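Local coordinates for putative flavoprotein decarboxylase (Streptomyces olivoviridis, PDB 6JLS), which binds flavin mononucleotide and acts as an FMN-dependent cysteine decarboxylase in the biosynthesis of thioviridamide, at residues M21-S26 with V98-A103; H48-P53 with N116-I121. All coordinates share one frame; numbering follows the deposited sequence.

Overall arrangement
Contacts 1 and 2 lie within one Flavoprotein-family fold and reach the same parallel sheet, their centres about 9 Å apart. Both are buried, though P53 of contact 2 is exposed. Strands 18-23 and 46-51 are neighbours there, and the backbone N of M21 and O of H48, 2.7 Å apart, probably form one of the bonds joining them. Contact 1 pairs two strands edge to edge and ends in a polar flavin site; contact 2 lays helix 117-124 over strand 46-51 through apolar side chains and a water. Both run out at the C-terminal ends of their strands on the same FMN, whose phosphate O3P takes bonds from G25 N in contact 1 and T52 OG1 in contact 2.

Contact 1. Residues M21-S26 with V98-A103; sequences MCLSGS and VAPATA. With FMN (flavin mononucleotide), chain B.
The FMN site at the C-terminal ends of two neighbouring parallel strands is built here from the loops that follow them, an arrangement characteristic of Rossmann-like flavoproteins. C22 and V98 form a parallel bridge, their side chains on one face of the sheet with C22 CB against V98 CG2 at 3.7 Å. A99 N donates to C22 O at 3.1 Å in a nearly straight bond (N-H...O angle 168°). The cis peptide before P100 then turns the chain, and S24 N makes only a weak bond to P100 O. P100 CG lies 3.7 Å from S26 CB, and S26 in turn lies beside the flavin ring.

Beyond the turn the contact becomes polar. The S24 hydroxyl swings away from its own backbone N and meets T102 OG1 at 2.8 Å. T102 has its hydroxyl between backbone N and carbonyl carbon (chi1 59°), which puts OG1 beside O1P of FMN, a pair modelled too close for its bond to be trusted in detail, and leaves the CG2 methyl against G25 C at 3.5 Å. G25, at the centre of an inverse gamma turn, gives its N to FMN O3P at 2.6 Å, while its O accepts from the ribityl O2' of FMN. At the far end A103 N, in the first turn of helix 103-110, donates to O2 of the isoalloxazine ring at 2.6 Å (N-H...O angle 164°). The phosphate is thus met by G25 and the ring by A103, one from each segment.

Strand 18-23 lies between 46-51 and 95-101 in the sheet, and V98 and A99 touch L131 and A132 of the next strand, 129-133. Helix 32-40 covers M21 and L23, V134 packs on S26 and P100, and C114 of a second subunit rests on A103.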
loop_
_atom_site.group_PDB
_atom_site.type_symbol
_atom_site.label_atom_id
_atom_site.label_comp_id
_atom_site.label_asym_id
_atom_site.label_seq_id
_atom_site.Cartn_x
_atom_site.Cartn_y
_atom_site.Cartn_z
ATOM N N MET A 21 -7.570 -3.082 -33.647
ATOM C CA MET A 21 -8.112 -4.324 -33.113
ATOM C C MET A 21 -8.507 -4.121 -31.647
ATOM O O MET A 21 -7.687 -3.667 -30.836
ATOM C CB MET A 21 -7.046 -5.415 -33.258
ATOM C CG MET A 21 -7.303 -6.714 -32.540
ATOM S SD MET A 21 -6.039 -7.978 -32.941
ATOM C CE MET A 21 -4.659 -6.965 -33.429
ATOM N N CYS A 22 -9.750 -4.448 -31.299
ATOM C CA CYS A 22 -10.218 -4.324 -29.921
ATOM C C CYS A 22 -10.475 -5.694 -29.309
ATOM O O CYS A 22 -11.039 -6.583 -29.956
ATOM C CB CYS A 22 -11.492 -3.478 -29.826
ATOM S SG CYS A 22 -11.347 -1.735 -30.322
ATOM N N LEU A 23 -10.066 -5.858 -28.050
ATOM C CA LEU A 23 -10.172 -7.125 -27.341
ATOM C C LEU A 23 -11.040 -6.966 -26.097
ATOM O O LEU A 23 -10.805 -6.069 -25.279
ATOM C CB LEU A 23 -8.788 -7.638 -26.953
ATOM C CG LEU A 23 -7.808 -7.898 -28.100
ATOM C CD1 LEU A 23 -6.535 -8.536 -27.550
ATOM C CD2 LEU A 23 -8.447 -8.796 -29.142
ATOM N N SER A 24 -12.012 -7.859 -25.952
ATOM C CA SER A 24 -13.029 -7.895 -24.904
ATOM C C SER A 24 -12.696 -8.985 -23.872
ATOM O O SER A 24 -11.877 -9.875 -24.112
ATOM C CB SER A 24 -14.404 -8.161 -25.554
ATOM O OG SER A 24 -15.455 -7.620 -24.801
ATOM N N GLY A 25 -13.403 -8.961 -22.743
ATOM C CA GLY A 25 -13.180 -9.933 -21.690
ATOM C C GLY A 25 -13.703 -11.332 -21.963
ATOM O O GLY A 25 -14.513 -11.881 -21.201
ATOM N N SER A 26 -13.250 -11.915 -23.064
ATOM C CA SER A 26 -13.512 -13.306 -23.382
ATOM C C SER A 26 -12.178 -14.038 -23.457
ATOM O O SER A 26 -11.159 -13.451 -23.837
ATOM C CB SER A 26 -14.265 -13.429 -24.709
ATOM O OG SER A 26 -14.139 -14.729 -25.248
ATOM N N VAL A 98 -13.695 -5.533 -33.377
ATOM C CA VAL A 98 -13.850 -6.001 -32.004
ATOM C C VAL A 98 -14.034 -7.511 -32.074
ATOM O O VAL A 98 -15.074 -8.014 -32.532
ATOM C CB VAL A 98 -15.010 -5.319 -31.269
ATOM C CG1 VAL A 98 -15.044 -5.764 -29.797
ATOM C CG2 VAL A 98 -14.873 -3.812 -31.353
ATOM N N ALA A 99 -13.012 -8.235 -31.629
ATOM C CA ALA A 99 -12.933 -9.677 -31.810
ATOM C C ALA A 99 -11.961 -10.262 -30.791
ATOM O O ALA A 99 -10.741 -10.098 -30.924
ATOM C CB ALA A 99 -12.491 -10.007 -33.232
ATOM N N PRO A 100 -12.457 -10.948 -29.756
ATOM C CA PRO A 100 -13.884 -11.216 -29.550
ATOM C C PRO A 100 -14.652 -10.024 -28.988
ATOM O O PRO A 100 -14.063 -9.163 -28.337
ATOM C CB PRO A 100 -13.872 -12.366 -28.551
ATOM C CG PRO A 100 -12.611 -12.126 -27.737
ATOM C CD PRO A 100 -11.614 -11.535 -28.700
ATOM N N ALA A 101 -15.956 -9.982 -29.240
ATOM C CA ALA A 101 -16.861 -9.003 -28.638
ATOM C C ALA A 101 -17.769 -9.747 -27.669
ATOM O O ALA A 101 -18.581 -10.578 -28.089
ATOM C CB ALA A 101 -17.679 -8.270 -29.706
ATOM N N THR A 102 -17.620 -9.463 -26.378
ATOM C CA THR A 102 -18.447 -10.092 -25.363
ATOM C C THR A 102 -19.888 -9.589 -25.438
ATOM O O THR A 102 -20.193 -8.570 -26.061
ATOM C CB THR A 102 -17.933 -9.776 -23.967
ATOM O OG1 THR A 102 -17.950 -8.354 -23.817
ATOM C CG2 THR A 102 -16.510 -10.374 -23.733
ATOM N N ALA A 103 -20.776 -10.299 -24.739
ATOM C CA ALA A 103 -22.145 -9.818 -24.591
ATOM C C ALA A 103 -22.163 -8.430 -23.965
ATOM O O ALA A 103 -22.919 -7.552 -24.404
ATOM C CB ALA A 103 -22.962 -10.796 -23.743
HETATM N N1 FMN B . -18.529 -13.031 -21.768
HETATM C C2 FMN B . -18.856 -13.080 -23.105
HETATM O O2 FMN B . -19.703 -12.308 -23.547
HETATM N N3 FMN B . -18.246 -13.996 -23.937
HETATM C C4 FMN B . -17.299 -14.869 -23.440
HETATM O O4 FMN B . -16.748 -15.688 -24.179
HETATM C C4A FMN B . -16.967 -14.818 -22.092
HETATM N N5 FMN B . -16.020 -15.685 -21.584
HETATM C C5A FMN B . -15.686 -15.647 -20.247
HETATM C C6 FMN B . -14.734 -16.536 -19.766
HETATM C C7 FMN B . -14.378 -16.510 -18.418
HETATM C C7M FMN B . -13.343 -17.486 -17.920
HETATM C C8 FMN B . -14.985 -15.583 -17.547
HETATM C C8M FMN B . -14.604 -15.549 -16.091
HETATM C C9 FMN B . -15.946 -14.692 -18.041
HETATM C C9A FMN B . -16.298 -14.725 -19.395
HETATM N N10 FMN B . -17.250 -13.852 -19.907
HETATM C C10 FMN B . -17.583 -13.895 -21.251
HETATM C "C1'" FMN B . -17.905 -12.839 -19.013
HETATM C "C2'" FMN B . -17.232 -11.477 -19.248
HETATM O "O2'" FMN B . -15.857 -11.489 -18.904
HETATM C "C3'" FMN B . -17.933 -10.365 -18.480
HETATM O "O3'" FMN B . -19.203 -10.164 -19.054
HETATM C "C4'" FMN B . -17.092 -9.091 -18.541
HETATM O "O4'" FMN B . -17.563 -8.063 -17.686
HETATM C "C5'" FMN B . -17.006 -8.563 -19.966
HETATM O "O5'" FMN B . -16.311 -7.342 -19.873
HETATM P P FMN B . -15.937 -6.491 -21.174
HETATM O O1P FMN B . -16.977 -6.743 -22.251
HETATM O O2P FMN B . -15.948 -5.021 -20.816
HETATM O O3P FMN B . -14.589 -6.924 -21.692
#

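Contact 2. Residues H48-P53 with N116-I121. With FMN (flavin mononucleotide), chain C; FMN (flavin mononucleotide), chain B.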
loop_
_atom_site.group_PDB
_atom_site.type_symbol
_atom_site.label_atom_id
_atom_site.label_comp_id
_atom_site.label_asym_id
_atom_site.label_seq_id
_atom_site.Cartn_x
_atom_site.Cartn_y
_atom_site.Cartn_z
ATOM N N HIS A 48 -3.154 -0.976 -34.401
ATOM C CA HIS A 48 -3.395 -0.583 -33.016
ATOM C C HIS A 48 -4.227 -1.642 -32.307
ATOM O O HIS A 48 -5.054 -2.322 -32.926
ATOM C CB HIS A 48 -4.137 0.743 -32.918
ATOM C CG HIS A 48 -3.466 1.873 -33.623
ATOM N ND1 HIS A 48 -2.300 2.450 -33.165
ATOM C CD2 HIS A 48 -3.820 2.562 -34.731
ATOM C CE1 HIS A 48 -1.958 3.437 -33.971
ATOM N NE2 HIS A 48 -2.864 3.527 -34.928
ATOM N N VAL A 49 -4.040 -1.754 -30.995
ATOM C CA VAL A 49 -4.790 -2.702 -30.178
ATOM C C VAL A 49 -5.276 -1.983 -28.932
ATOM O O VAL A 49 -4.513 -1.236 -28.306
ATOM C CB VAL A 49 -3.953 -3.934 -29.789
ATOM C CG1 VAL A 49 -4.780 -4.878 -28.932
ATOM C CG2 VAL A 49 -3.478 -4.651 -31.029
ATOM N N ALA A 50 -6.548 -2.188 -28.595
ATOM C CA ALA A 50 -7.150 -1.653 -27.384
ATOM C C ALA A 50 -7.818 -2.793 -26.635
ATOM O O ALA A 50 -8.365 -3.717 -27.257
ATOM C CB ALA A 50 -8.185 -0.573 -27.701
ATOM N N LEU A 51 -7.779 -2.724 -25.300
ATOM C CA LEU A 51 -8.286 -3.783 -24.434
ATOM C C LEU A 51 -9.311 -3.206 -23.468
ATOM O O LEU A 51 -9.145 -2.091 -22.964
ATOM C CB LEU A 51 -7.144 -4.459 -23.619
ATOM C CG LEU A 51 -6.085 -5.327 -24.318
ATOM C CD1 LEU A 51 -5.266 -4.531 -25.307
ATOM C CD2 LEU A 51 -5.151 -5.949 -23.294
ATOM N N THR A 52 -10.366 -3.957 -23.218
ATOM C CA THR A 52 -11.220 -3.623 -22.100
ATOM C C THR A 52 -10.538 -4.052 -20.806
ATOM O O THR A 52 -9.655 -4.920 -20.817
ATOM C CB THR A 52 -12.567 -4.333 -22.216
ATOM O OG1 THR A 52 -12.381 -5.716 -21.899
ATOM C CG2 THR A 52 -13.169 -4.176 -23.622
ATOM N N PRO A 53 -10.932 -3.479 -19.670
ATOM C CA PRO A 53 -10.381 -3.977 -18.394
ATOM C C PRO A 53 -10.526 -5.489 -18.219
ATOM O O PRO A 53 -9.537 -6.150 -17.878
ATOM C CB PRO A 53 -11.172 -3.188 -17.340
ATOM C CG PRO A 53 -11.511 -1.899 -18.039
ATOM C CD PRO A 53 -11.768 -2.280 -19.488
ATOM N N ASN A 116 -15.558 2.692 -21.460
ATOM C CA ASN A 116 -14.136 2.379 -21.508
ATOM C C ASN A 116 -13.585 2.761 -22.871
ATOM O O ASN A 116 -14.327 3.090 -23.800
ATOM C CB ASN A 116 -13.849 0.895 -21.213
ATOM C CG ASN A 116 -14.612 -0.053 -22.128
ATOM O OD1 ASN A 116 -14.921 0.274 -23.284
ATOM N ND2 ASN A 116 -14.930 -1.233 -21.612
ATOM N N ILE A 117 -12.259 2.660 -22.971
ATOM C CA ILE A 117 -11.519 3.078 -24.158
ATOM C C ILE A 117 -11.943 2.282 -25.391
ATOM O O ILE A 117 -12.034 2.835 -26.491
ATOM C CB ILE A 117 -10.007 2.974 -23.870
ATOM C CG1 ILE A 117 -9.438 4.357 -23.546
ATOM C CG2 ILE A 117 -9.248 2.311 -24.999
ATOM C CD1 ILE A 117 -10.034 4.981 -22.307
ATOM N N VAL A 118 -12.229 0.986 -25.240
ATOM C CA VAL A 118 -12.649 0.193 -26.399
ATOM C C VAL A 118 -13.987 0.703 -26.954
ATOM O O VAL A 118 -14.119 0.954 -28.162
ATOM C CB VAL A 118 -12.710 -1.305 -26.049
ATOM C CG1 VAL A 118 -13.530 -2.066 -27.112
ATOM C CG2 VAL A 118 -11.295 -1.884 -25.973
ATOM N N THR A 119 -14.996 0.866 -26.090
ATOM C CA THR A 119 -16.292 1.344 -26.568
ATOM C C THR A 119 -16.215 2.777 -27.074
ATOM O O THR A 119 -16.952 3.139 -28.000
ATOM C CB THR A 119 -17.352 1.234 -25.470
ATOM O OG1 THR A 119 -16.856 1.831 -24.258
ATOM C CG2 THR A 119 -17.710 -0.232 -25.217
ATOM N N GLN A 120 -15.338 3.608 -26.492
ATOM C CA GLN A 120 -15.173 4.968 -27.001
ATOM C C GLN A 120 -14.551 4.969 -28.394
ATOM O O GLN A 120 -14.923 5.788 -29.246
ATOM C CB GLN A 120 -14.319 5.792 -26.046
ATOM C CG GLN A 120 -15.029 6.206 -24.785
ATOM C CD GLN A 120 -14.047 6.697 -23.756
ATOM O OE1 GLN A 120 -13.192 7.523 -24.055
ATOM N NE2 GLN A 120 -14.128 6.154 -22.543
ATOM N N ILE A 121 -13.600 4.060 -28.645
ATOM C CA ILE A 121 -12.997 3.980 -29.971
ATOM C C ILE A 121 -14.046 3.612 -31.015
ATOM O O ILE A 121 -14.107 4.215 -32.090
ATOM C CB ILE A 121 -11.823 2.990 -29.967
ATOM C CG1 ILE A 121 -10.567 3.650 -29.368
ATOM C CG2 ILE A 121 -11.526 2.506 -31.386
ATOM C CD1 ILE A 121 -9.481 2.641 -28.941
HETATM N N1 FMN C . -17.220 11.583 -23.585
HETATM C C2 FMN C . -18.311 12.349 -23.931
HETATM O O2 FMN C . -19.413 11.817 -24.035
HETATM N N3 FMN C . -18.165 13.700 -24.168
HETATM C C4 FMN C . -16.926 14.299 -24.059
HETATM O O4 FMN C . -16.790 15.507 -24.267
HETATM C C4A FMN C . -15.826 13.527 -23.708
HETATM N N5 FMN C . -14.582 14.116 -23.594
HETATM C C5A FMN C . -13.482 13.359 -23.251
HETATM C C6 FMN C . -12.243 13.979 -23.150
HETATM C C7 FMN C . -11.119 13.232 -22.799
HETATM C C7M FMN C . -9.786 13.929 -22.697
HETATM C C8 FMN C . -11.241 11.851 -22.550
HETATM C C8M FMN C . -10.031 11.039 -22.169
HETATM C C9 FMN C . -12.494 11.233 -22.657
HETATM C C9A FMN C . -13.617 11.989 -23.009
HETATM N N10 FMN C . -14.869 11.398 -23.124
HETATM C C10 FMN C . -15.971 12.163 -23.470
HETATM C "C1'" FMN C . -15.041 9.933 -22.848
HETATM C "C2'" FMN C . -15.627 9.769 -21.436
HETATM O "O2'" FMN C . -14.760 10.270 -20.432
HETATM C "C3'" FMN C . -15.962 8.316 -21.132
HETATM O "O3'" FMN C . -17.048 7.935 -21.943
HETATM C "C4'" FMN C . -16.301 8.167 -19.650
HETATM O "O4'" FMN C . -16.428 6.818 -19.234
HETATM C "C5'" FMN C . -17.576 8.924 -19.304
HETATM O "O5'" FMN C . -17.839 8.619 -17.955
HETATM P P FMN C . -19.064 9.282 -17.171
HETATM O O1P FMN C . -20.177 9.593 -18.156
HETATM O O2P FMN C . -19.580 8.296 -16.145
HETATM O O3P FMN C . -18.616 10.568 -16.525
HETATM N N1 FMN B . -18.529 -13.031 -21.768
HETATM C C2 FMN B . -18.856 -13.080 -23.105
HETATM O O2 FMN B . -19.703 -12.308 -23.547
HETATM N N3 FMN B . -18.246 -13.996 -23.937
HETATM C C4 FMN B . -17.299 -14.869 -23.440
HETATM O O4 FMN B . -16.748 -15.688 -24.179
HETATM C C4A FMN B . -16.967 -14.818 -22.092
HETATM N N5 FMN B . -16.020 -15.685 -21.584
HETATM C C5A FMN B . -15.686 -15.647 -20.247
HETATM C C6 FMN B . -14.734 -16.536 -19.766
HETATM C C7 FMN B . -14.378 -16.510 -18.418
HETATM C C7M FMN B . -13.343 -17.486 -17.920
HETATM C C8 FMN B . -14.985 -15.583 -17.547
HETATM C C8M FMN B . -14.604 -15.549 -16.091
HETATM C C9 FMN B . -15.946 -14.692 -18.041
HETATM C C9A FMN B . -16.298 -14.725 -19.395
HETATM N N10 FMN B . -17.250 -13.852 -19.907
HETATM C C10 FMN B . -17.583 -13.895 -21.251
HETATM C "C1'" FMN B . -17.905 -12.839 -19.013
HETATM C "C2'" FMN B . -17.232 -11.477 -19.248
HETATM O "O2'" FMN B . -15.857 -11.489 -18.904
HETATM C "C3'" FMN B . -17.933 -10.365 -18.480
HETATM O "O3'" FMN B . -19.203 -10.164 -19.054
HETATM C "C4'" FMN B . -17.092 -9.091 -18.541
HETATM O "O4'" FMN B . -17.563 -8.063 -17.686
HETATM C "C5'" FMN B . -17.006 -8.563 -19.966
HETATM O "O5'" FMN B . -16.311 -7.342 -19.873
HETATM P P FMN B . -15.937 -6.491 -21.174
HETATM O O1P FMN B . -16.977 -6.743 -22.251
HETATM O O2P FMN B . -15.948 -5.021 -20.816
HETATM O O3P FMN B . -14.589 -6.924 -21.692
HETATM O O HOH W 1 -11.188 -0.326 -22.802
#
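Strand 48-51 and helix 117-121 pass with their axes 7.9 Å apart, their N-to-C directions 127° from one another, so the helix lies across the strand as a layer on the parallel sheet of this alpha/beta flavoprotein fold. A50 and V118 are the residues nearest in backbone register. The A50 methyl meets three side chains of the helix: CB is 3.7 Å from I121 CD1, 3.8 Å from V118 CG2 and somewhat farther from I117 CG2. V118, with CG1 trans to the backbone N (chi1 163°), lays its CG2 methyl on the strand backbone at L51 C (3.5 Å), while the T52 methyl CG2 packs against the same group. N116 turns its amide toward T52 and P53, with ND2 near P53 CD.

N116 is also the N-cap of the helix: OD1 accepts T119 N at 2.9 Å, nearly straight at 171°. Around the contact, D75 of helix 75-81 accepts from I117 N and H86 bonds Q120, whose side chain packs on the ribityl chain of another FMN. On the strand side T52 OG1 donates to the phosphate O3P of the FMN of contact 1 at 2.5 Å. Between the backbones one water joins the layers, giving a proton to L51 O at 2.7 Å and accepting from V118 N at 3.0 Å.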